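Local atomic coordinates of thiosulfate sulfurtransferase YnjE (Escherichia coli, PDB entry 2WLR), a protein that catalyses the transfer of sulfur from thiosulfate to cyanide, giving thiocyanate and sulfite, by way of a cysteine persulfide intermediate. Residues A[213-218]-A[367-373]. Sequence-based numbering, arbitrary orientation.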
loop_
_atom_site.group_PDB
_atom_site.type_symbol
_atom_site.label_atom_id
_atom_site.label_comp_id
_atom_site.label_asym_id
_atom_site.label_seq_id
_atom_site.Cartn_x
_atom_site.Cartn_y
_atom_site.Cartn_z
ATOM N N VAL A 213 -7.494 -4.737 -0.145
ATOM C CA VAL A 213 -6.930 -3.483 -0.603
ATOM C C VAL A 213 -6.758 -3.497 -2.114
ATOM O O VAL A 213 -6.991 -2.481 -2.754
ATOM C CB VAL A 213 -5.602 -3.203 0.109
ATOM C CG1 VAL A 213 -4.883 -2.028 -0.524
ATOM C CG2 VAL A 213 -5.845 -2.934 1.610
ATOM N N TYR A 214 -6.335 -4.625 -2.687
ATOM C CA TYR A 214 -6.054 -4.659 -4.114
ATOM C C TYR A 214 -7.224 -4.384 -5.027
ATOM O O TYR A 214 -7.006 -3.898 -6.126
ATOM C CB TYR A 214 -5.208 -5.871 -4.523
ATOM C CG TYR A 214 -5.830 -7.253 -4.558
ATOM C CD1 TYR A 214 -7.003 -7.587 -3.869
ATOM C CD2 TYR A 214 -5.208 -8.252 -5.318
ATOM C CE1 TYR A 214 -7.524 -8.873 -3.939
ATOM C CE2 TYR A 214 -5.736 -9.530 -5.387
ATOM C CZ TYR A 214 -6.886 -9.824 -4.720
ATOM O OH TYR A 214 -7.387 -11.108 -4.811
ATOM N N ALA A 215 -8.447 -4.633 -4.565
ATOM C CA ALA A 215 -9.612 -4.258 -5.358
ATOM C C ALA A 215 -9.735 -2.749 -5.467
ATOM O O ALA A 215 -9.987 -2.210 -6.563
ATOM C CB ALA A 215 -10.892 -4.882 -4.778
ATOM N N ALA A 216 -9.599 -2.070 -4.329
ATOM C CA ALA A 216 -9.618 -0.622 -4.291
ATOM C C ALA A 216 -8.463 -0.028 -5.111
ATOM O O ALA A 216 -8.636 0.965 -5.827
ATOM C CB ALA A 216 -9.565 -0.134 -2.862
ATOM N N ALA A 217 -7.287 -0.651 -5.031
ATOM C CA ALA A 217 -6.131 -0.162 -5.714
ATOM C C ALA A 217 -6.272 -0.240 -7.221
ATOM O O ALA A 217 -5.797 0.618 -7.961
ATOM C CB ALA A 217 -4.855 -0.908 -5.281
ATOM N N ARG A 218 -6.904 -1.309 -7.683
ATOM C CA ARG A 218 -7.131 -1.479 -9.110
ATOM C C ARG A 218 -7.969 -0.353 -9.651
ATOM O O ARG A 218 -7.627 0.253 -10.675
ATOM C CB ARG A 218 -7.771 -2.850 -9.350
ATOM C CG ARG A 218 -8.219 -3.087 -10.797
ATOM C CD ARG A 218 -7.085 -3.078 -11.782
ATOM N NE ARG A 218 -7.494 -3.729 -13.031
ATOM C CZ ARG A 218 -6.780 -3.777 -14.154
ATOM N NH1 ARG A 218 -5.621 -3.155 -14.261
ATOM N NH2 ARG A 218 -7.285 -4.433 -15.218
ATOM N N THR A 367 -3.385 -10.325 -13.978
ATOM C CA THR A 367 -4.269 -9.433 -14.721
ATOM C C THR A 367 -4.271 -7.967 -14.272
ATOM O O THR A 367 -4.904 -7.137 -14.919
ATOM C CB THR A 367 -5.741 -9.926 -14.741
ATOM O OG1 THR A 367 -6.334 -9.770 -13.444
ATOM C CG2 THR A 367 -5.867 -11.404 -15.232
ATOM N N GLY A 368 -3.619 -7.638 -13.154
ATOM C CA GLY A 368 -3.371 -6.212 -12.816
ATOM C C GLY A 368 -3.711 -5.798 -11.383
ATOM O O GLY A 368 -3.288 -4.715 -10.969
ATOM N N TRP A 369 -4.454 -6.605 -10.612
ATOM C CA TRP A 369 -4.908 -6.163 -9.269
ATOM C C TRP A 369 -3.757 -6.001 -8.255
ATOM O O TRP A 369 -3.616 -4.959 -7.628
ATOM C CB TRP A 369 -5.927 -7.107 -8.656
ATOM C CG TRP A 369 -7.309 -7.048 -9.201
ATOM C CD1 TRP A 369 -7.704 -6.794 -10.492
ATOM C CD2 TRP A 369 -8.486 -7.301 -8.452
ATOM N NE1 TRP A 369 -9.065 -6.880 -10.569
ATOM C CE2 TRP A 369 -9.567 -7.191 -9.333
ATOM C CE3 TRP A 369 -8.733 -7.634 -7.117
ATOM C CZ2 TRP A 369 -10.883 -7.383 -8.914
ATOM C CZ3 TRP A 369 -10.047 -7.814 -6.704
ATOM C CH2 TRP A 369 -11.094 -7.690 -7.596
ATOM N N ARG A 370 -2.925 -7.027 -8.091
ATOM C CA ARG A 370 -1.828 -6.931 -7.112
ATOM C C ARG A 370 -0.831 -5.830 -7.535
ATOM O O ARG A 370 -0.330 -5.089 -6.697
ATOM C CB ARG A 370 -1.126 -8.277 -6.972
ATOM C CG ARG A 370 -1.974 -9.352 -6.347
ATOM C CD ARG A 370 -1.280 -10.705 -6.393
ATOM N NE ARG A 370 -1.372 -11.270 -7.733
ATOM C CZ ARG A 370 -0.835 -12.435 -8.079
ATOM N NH1 ARG A 370 -0.106 -13.124 -7.203
ATOM N NH2 ARG A 370 -1.008 -12.901 -9.310
ATOM N N ALA A 371 -0.547 -5.729 -8.826
ATOM C CA ALA A 371 0.297 -4.680 -9.376
ATOM C C ALA A 371 -0.234 -3.295 -9.059
ATOM O O ALA A 371 0.548 -2.350 -8.874
ATOM C CB ALA A 371 0.422 -4.862 -10.895
ATOM N N SER A 372 -1.557 -3.161 -8.982
ATOM C CA SER A 372 -2.124 -1.865 -8.662
ATOM C C SER A 372 -1.895 -1.477 -7.228
ATOM O O SER A 372 -1.672 -0.299 -6.939
ATOM C CB SER A 372 -3.607 -1.858 -8.958
ATOM O OG SER A 372 -3.846 -2.160 -10.333
ATOM N N GLU A 373 -1.994 -2.436 -6.333
ATOM C CA GLU A 373 -1.679 -2.175 -4.931
ATOM C C GLU A 373 -0.228 -1.720 -4.795
ATOM O O GLU A 373 0.050 -0.713 -4.087
ATOM C CB GLU A 373 -1.979 -3.430 -4.085
ATOM C CG GLU A 373 -1.684 -3.233 -2.614
ATOM C CD GLU A 373 -2.196 -4.356 -1.728
ATOM O OE1 GLU A 373 -2.805 -5.334 -2.235
ATOM O OE2 GLU A 373 -1.976 -4.254 -0.505
HETATM O O HOH W 1 -4.790 -6.659 -1.081
HETATM O O HOH W 2 -4.329 -1.130 -12.789
#
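Tyr-214 and Trp-369 meet in a T-shaped stack where two rhodanese domains pack together through the N-terminal turns of helices 213-226 and 369-380, whose short segments here run nearly perpendicular, at 82°. The indole turns its edge to the face of the phenol ring: CE3 of Trp-369 stands 3.5 Å above the plane of the Tyr-214 ring, over its centre. Tyr-214 reaches this position with CG wedged between its own backbone N and carbonyl carbon (chi1 73°), and its ring edge lies near Arg-370, whose CG is 3.6 Å from Tyr-214 CD2. A serine here would probably leave the indole edge without its aromatic face and open a gap beside the aliphatic part of Arg-370. That arginine, which probably binds substrate, as in related enzymes, bonds Tyr-306 OH through NH2, Glu-298 through an NH1 salt bridge, and the sulfinic group of the oxidised active-site cysteine at position 365 through NE; helix 213-226 of one rhodanese domain therefore packs against the start of the helix that follows the active-site cysteine of the other.

Helix 213-226 also covers one face of the indole. Ala-215 CA makes a CH-pi contact with the six-membered ring, and Arg-218 CG sits off-centre over the five-membered ring, 4.1 Å from its centroid. The Arg-218 chain crosses the indole at about a right angle; its NE and the indole NE1 both end on the carboxylate of Glu-178, while its NH2 makes a second salt bridge, to Asp-390.

Two waters join the helices. One accepts from Tyr-214 N and donates to OE1 of Glu-373, whose OE2 bonds His-334. The other accepts from Arg-218 NH1 in the guanidinium plane and donates to Ser-372 OG, which itself donates to Gly-368 O over 2.7 Å, tilted 31° from the carbonyl plane.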